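Local coordinates for protein alkaline serine protease (PDB 2PFE) that probably cleaves peptide bonds as a chymotrypsin-fold serine endopeptidase, the chain here being the protease domain of a longer precursor, at residues 80-92 against 172-186. Residues are numbered along the deposited sequence; the frame is centred on the assembly and turned at random.
Sequences GGTVTVTGSQEAA and INPLLSYFGLQLVTG
Gly186 N and Val85 O make the one backbone hydrogen bond between the segments, 2.8 Å long with an N-H...O angle of 156°. Thr185 CA lies 3.2 Å from Val85 O in a CA-H...O contact, giving that carbonyl two contacts from the C-terminal tail. At the other end, Asn173 turns both ends of its amide to Ser88. Its OD1 accepts the Ser88 hydroxyl at 2.7 Å from OG, in the carbonyl plane on a lone pair, while its ND2 donates to Ser88 O at 3.0 Å from a position tilted 16° off that carbonyl's plane. ND2 also donates to a water that in turn donates to Glu90 OE1. Ser88 OG lies between its own backbone N and carbonyl carbon (chi1 60°), which brings it to OD1. With an alanine at Asn173, Ser88 would probably lose both bonds, and Glu90 its water link to this helix. Between the two polar ends, Leu183 CD2 meets Val85 CG1 at 3.9 Å, the side chains crossing at about a right angle. The Thr185 methyl CG2 sits over the face of the Thr86-Gly87 peptide, 3.7 Å from Thr86 C. Strand 182-183 edges the N-terminal sheet beside strand 20-24, with Leu183 on Phe20, whereas Thr86 and Gly87 bond through their backbones to Ser148 and Ala150 of the C-terminal barrel; segment 80-92 thus belongs to the connection between the two beta domains.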
loop_
_atom_site.group_PDB
_atom_site.type_symbol
_atom_site.label_atom_id
_atom_site.label_comp_id
_atom_site.label_asym_id
_atom_site.label_seq_id
_atom_site.Cartn_x
_atom_site.Cartn_y
_atom_site.Cartn_z
ATOM N N GLY A 80 -6.491 3.364 -17.912
ATOM C CA GLY A 80 -7.424 2.422 -18.529
ATOM C C GLY A 80 -7.009 0.986 -18.259
ATOM O O GLY A 80 -7.832 0.065 -18.387
ATOM N N GLY A 81 -5.748 0.790 -17.859
ATOM C CA GLY A 81 -5.193 -0.552 -17.720
ATOM C C GLY A 81 -4.475 -0.851 -16.419
ATOM O O GLY A 81 -4.613 -0.121 -15.433
ATOM N N THR A 82 -3.698 -1.933 -16.445
ATOM C CA THR A 82 -3.061 -2.481 -15.244
ATOM C C THR A 82 -1.586 -2.847 -15.434
ATOM O O THR A 82 -1.091 -2.939 -16.563
ATOM C CB THR A 82 -3.789 -3.755 -14.773
ATOM O OG1 THR A 82 -3.829 -4.707 -15.851
ATOM C CG2 THR A 82 -5.205 -3.426 -14.308
ATOM N N VAL A 83 -0.899 -3.031 -14.298
ATOM C CA VAL A 83 0.447 -3.636 -14.238
ATOM C C VAL A 83 0.368 -4.952 -13.448
ATOM O O VAL A 83 -0.307 -5.031 -12.410
ATOM C CB VAL A 83 1.507 -2.692 -13.580
ATOM C CG1 VAL A 83 2.908 -3.278 -13.722
ATOM C CG2 VAL A 83 1.464 -1.292 -14.181
ATOM N N THR A 84 1.050 -5.986 -13.938
ATOM C CA THR A 84 1.072 -7.277 -13.251
ATOM C C THR A 84 2.264 -7.361 -12.306
ATOM O O THR A 84 3.403 -7.097 -12.709
ATOM C CB THR A 84 1.106 -8.447 -14.242
ATOM O OG1 THR A 84 -0.064 -8.381 -15.064
ATOM C CG2 THR A 84 1.121 -9.796 -13.499
ATOM N N VAL A 85 1.977 -7.700 -11.050
ATOM C CA VAL A 85 2.991 -7.895 -10.002
ATOM C C VAL A 85 3.549 -9.312 -10.133
ATOM O O VAL A 85 2.790 -10.286 -10.120
ATOM C CB VAL A 85 2.375 -7.707 -8.598
ATOM C CG1 VAL A 85 3.420 -7.902 -7.516
ATOM C CG2 VAL A 85 1.751 -6.320 -8.465
ATOM N N THR A 86 4.862 -9.430 -10.301
ATOM C CA THR A 86 5.474 -10.757 -10.465
ATOM C C THR A 86 6.349 -11.188 -9.270
ATOM O O THR A 86 6.846 -12.308 -9.226
ATOM C CB THR A 86 6.327 -10.839 -11.737
ATOM O OG1 THR A 86 7.405 -9.913 -11.636
ATOM C CG2 THR A 86 5.516 -10.529 -12.985
ATOM N N GLY A 87 6.548 -10.291 -8.311
ATOM C CA GLY A 87 7.417 -10.576 -7.176
ATOM C C GLY A 87 7.596 -9.331 -6.325
ATOM O O GLY A 87 6.935 -8.308 -6.567
ATOM N N SER A 88 8.482 -9.415 -5.330
ATOM C CA SER A 88 8.769 -8.287 -4.443
ATOM C C SER A 88 10.276 -8.105 -4.230
ATOM O O SER A 88 10.742 -7.822 -3.116
ATOM C CB SER A 88 8.042 -8.441 -3.107
ATOM O OG SER A 88 8.450 -9.628 -2.449
ATOM N N GLN A 89 11.027 -8.237 -5.319
ATOM C CA GLN A 89 12.462 -7.960 -5.293
ATOM C C GLN A 89 12.678 -6.471 -5.017
ATOM O O GLN A 89 12.252 -5.611 -5.801
ATOM C CB GLN A 89 13.113 -8.355 -6.618
ATOM C CG GLN A 89 14.585 -7.985 -6.711
ATOM C CD GLN A 89 15.139 -8.132 -8.122
ATOM O OE1 GLN A 89 16.032 -8.944 -8.364
ATOM N NE2 GLN A 89 14.608 -7.351 -9.062
ATOM N N GLU A 90 13.352 -6.193 -3.903
ATOM C CA GLU A 90 13.581 -4.830 -3.408
ATOM C C GLU A 90 14.473 -4.043 -4.361
ATOM O O GLU A 90 15.521 -4.513 -4.777
ATOM C CB GLU A 90 14.187 -4.879 -2.003
ATOM C CG GLU A 90 14.356 -3.534 -1.321
ATOM C CD GLU A 90 15.112 -3.655 -0.012
ATOM O OE1 GLU A 90 15.209 -4.784 0.529
ATOM O OE2 GLU A 90 15.639 -2.630 0.457
ATOM N N ALA A 91 14.018 -2.850 -4.718
ATOM C CA ALA A 91 14.788 -1.946 -5.550
ATOM C C ALA A 91 15.835 -1.227 -4.710
ATOM O O ALA A 91 15.650 -1.029 -3.515
ATOM C CB ALA A 91 13.860 -0.933 -6.181
ATOM N N ALA A 92 16.927 -0.825 -5.353
ATOM C CA ALA A 92 17.993 -0.088 -4.707
ATOM C C ALA A 92 17.650 1.378 -4.490
ATOM O O ALA A 92 16.817 1.962 -5.205
ATOM C CB ALA A 92 19.260 -0.198 -5.522
ATOM N N ILE A 172 7.340 -3.571 1.556
ATOM C CA ILE A 172 6.376 -4.668 1.507
ATOM C C ILE A 172 6.867 -5.949 2.153
ATOM O O ILE A 172 6.095 -6.641 2.820
ATOM C CB ILE A 172 5.865 -4.939 0.072
ATOM C CG1 ILE A 172 4.700 -5.943 0.061
ATOM C CG2 ILE A 172 6.983 -5.420 -0.862
ATOM C CD1 ILE A 172 3.463 -5.487 0.827
ATOM N N ASN A 173 8.147 -6.258 1.998
ATOM C CA ASN A 173 8.637 -7.514 2.520
ATOM C C ASN A 173 8.527 -7.669 4.048
ATOM O O ASN A 173 8.144 -8.749 4.508
ATOM C CB ASN A 173 10.026 -7.832 1.970
ATOM C CG ASN A 173 9.986 -8.243 0.508
ATOM O OD1 ASN A 173 8.970 -8.739 0.003
ATOM N ND2 ASN A 173 11.086 -8.016 -0.190
ATOM N N PRO A 174 8.868 -6.618 4.831
ATOM C CA PRO A 174 8.607 -6.698 6.269
ATOM C C PRO A 174 7.132 -6.916 6.617
ATOM O O PRO A 174 6.836 -7.570 7.609
ATOM C CB PRO A 174 9.087 -5.340 6.791
ATOM C CG PRO A 174 10.125 -4.922 5.825
ATOM C CD PRO A 174 9.586 -5.371 4.496
ATOM N N LEU A 175 6.227 -6.357 5.815
ATOM C CA LEU A 175 4.794 -6.482 6.045
ATOM C C LEU A 175 4.373 -7.948 5.810
ATOM O O LEU A 175 3.691 -8.559 6.640
ATOM C CB LEU A 175 4.031 -5.508 5.123
ATOM C CG LEU A 175 2.504 -5.443 5.264
ATOM C CD1 LEU A 175 1.994 -4.121 4.686
ATOM C CD2 LEU A 175 1.821 -6.609 4.588
ATOM N N LEU A 176 4.829 -8.528 4.707
ATOM C CA LEU A 176 4.454 -9.905 4.383
ATOM C C LEU A 176 5.006 -10.841 5.455
ATOM O O LEU A 176 4.335 -11.776 5.902
ATOM C CB LEU A 176 4.990 -10.320 3.015
ATOM C CG LEU A 176 4.541 -9.456 1.839
ATOM C CD1 LEU A 176 5.369 -9.845 0.610
ATOM C CD2 LEU A 176 3.043 -9.657 1.609
ATOM N N SER A 177 6.234 -10.568 5.883
ATOM C CA SER A 177 6.874 -11.390 6.917
ATOM C C SER A 177 6.150 -11.298 8.269
ATOM O O SER A 177 5.865 -12.321 8.894
ATOM C CB SER A 177 8.355 -11.035 7.058
ATOM O OG SER A 177 8.972 -11.774 8.097
ATOM N N TYR A 178 5.857 -10.077 8.714
ATOM C CA TYR A 178 5.267 -9.893 10.046
ATOM C C TYR A 178 3.938 -10.618 10.170
ATOM O O TYR A 178 3.646 -11.229 11.188
ATOM C CB TYR A 178 5.039 -8.418 10.344
ATOM C CG TYR A 178 4.742 -8.157 11.814
ATOM C CD1 TYR A 178 5.782 -8.047 12.737
ATOM C CD2 TYR A 178 3.427 -8.038 12.283
ATOM C CE1 TYR A 178 5.527 -7.811 14.097
ATOM C CE2 TYR A 178 3.161 -7.814 13.641
ATOM C CZ TYR A 178 4.211 -7.707 14.541
ATOM O OH TYR A 178 3.965 -7.487 15.873
ATOM N N PHE A 179 3.124 -10.484 9.125
ATOM C CA PHE A 179 1.770 -11.041 9.141
ATOM C C PHE A 179 1.661 -12.452 8.562
ATOM O O PHE A 179 0.567 -13.021 8.520
ATOM C CB PHE A 179 0.783 -10.093 8.447
ATOM C CG PHE A 179 0.649 -8.772 9.137
ATOM C CD1 PHE A 179 1.086 -7.609 8.505
ATOM C CD2 PHE A 179 0.132 -8.691 10.438
ATOM C CE1 PHE A 179 0.989 -6.374 9.126
ATOM C CE2 PHE A 179 0.034 -7.453 11.068
ATOM C CZ PHE A 179 0.469 -6.296 10.416
ATOM N N GLY A 180 2.794 -13.018 8.141
ATOM C CA GLY A 180 2.823 -14.360 7.557
ATOM C C GLY A 180 1.976 -14.480 6.295
ATOM O O GLY A 180 1.151 -15.396 6.184
ATOM N N LEU A 181 2.179 -13.544 5.358
ATOM C CA LEU A 181 1.392 -13.410 4.113
ATOM C C LEU A 181 2.199 -13.802 2.879
ATOM O O LEU A 181 3.431 -13.627 2.848
ATOM C CB LEU A 181 0.934 -11.949 3.954
ATOM C CG LEU A 181 0.106 -11.405 5.120
ATOM C CD1 LEU A 181 -0.128 -9.906 4.993
ATOM C CD2 LEU A 181 -1.223 -12.161 5.236
ATOM N N GLN A 182 1.500 -14.312 1.863
ATOM C CA GLN A 182 2.101 -14.600 0.574
ATOM C C GLN A 182 1.537 -13.599 -0.440
ATOM O O GLN A 182 0.322 -13.405 -0.529
ATOM C CB GLN A 182 1.809 -16.051 0.153
ATOM C CG GLN A 182 2.421 -17.103 1.104
ATOM C CD GLN A 182 1.621 -17.293 2.407
ATOM O OE1 GLN A 182 0.389 -17.441 2.374
ATOM N NE2 GLN A 182 2.326 -17.301 3.558
ATOM N N LEU A 183 2.430 -12.949 -1.179
ATOM C CA LEU A 183 2.040 -12.014 -2.229
ATOM C C LEU A 183 1.396 -12.745 -3.404
ATOM O O LEU A 183 1.909 -13.773 -3.856
ATOM C CB LEU A 183 3.274 -11.256 -2.719
ATOM C CG LEU A 183 3.102 -10.085 -3.684
ATOM C CD1 LEU A 183 2.421 -8.897 -3.017
ATOM C CD2 LEU A 183 4.458 -9.681 -4.220
ATOM N N VAL A 184 0.279 -12.217 -3.902
ATOM C CA VAL A 184 -0.343 -12.777 -5.106
ATOM C C VAL A 184 0.392 -12.230 -6.337
ATOM O O VAL A 184 0.471 -11.020 -6.546
ATOM C CB VAL A 184 -1.869 -12.518 -5.146
ATOM C CG1 VAL A 184 -2.471 -12.979 -6.479
ATOM C CG2 VAL A 184 -2.567 -13.235 -3.993
ATOM N N THR A 185 0.968 -13.139 -7.121
ATOM C CA THR A 185 1.801 -12.762 -8.268
ATOM C C THR A 185 1.294 -13.394 -9.572
ATOM O O THR A 185 0.557 -14.386 -9.553
ATOM C CB THR A 185 3.285 -13.139 -8.049
ATOM O OG1 THR A 185 3.388 -14.556 -7.891
ATOM C CG2 THR A 185 3.860 -12.443 -6.809
ATOM N N GLY A 186 1.698 -12.806 -10.697
ATOM C CA GLY A 186 1.301 -13.279 -12.028
ATOM C C GLY A 186 2.502 -13.343 -12.950
ATOM O O GLY A 186 3.643 -13.321 -12.496
ATOM O OXT GLY A 186 2.373 -13.424 -14.173
HETATM O O HOH W 1 13.602 -6.944 0.703
#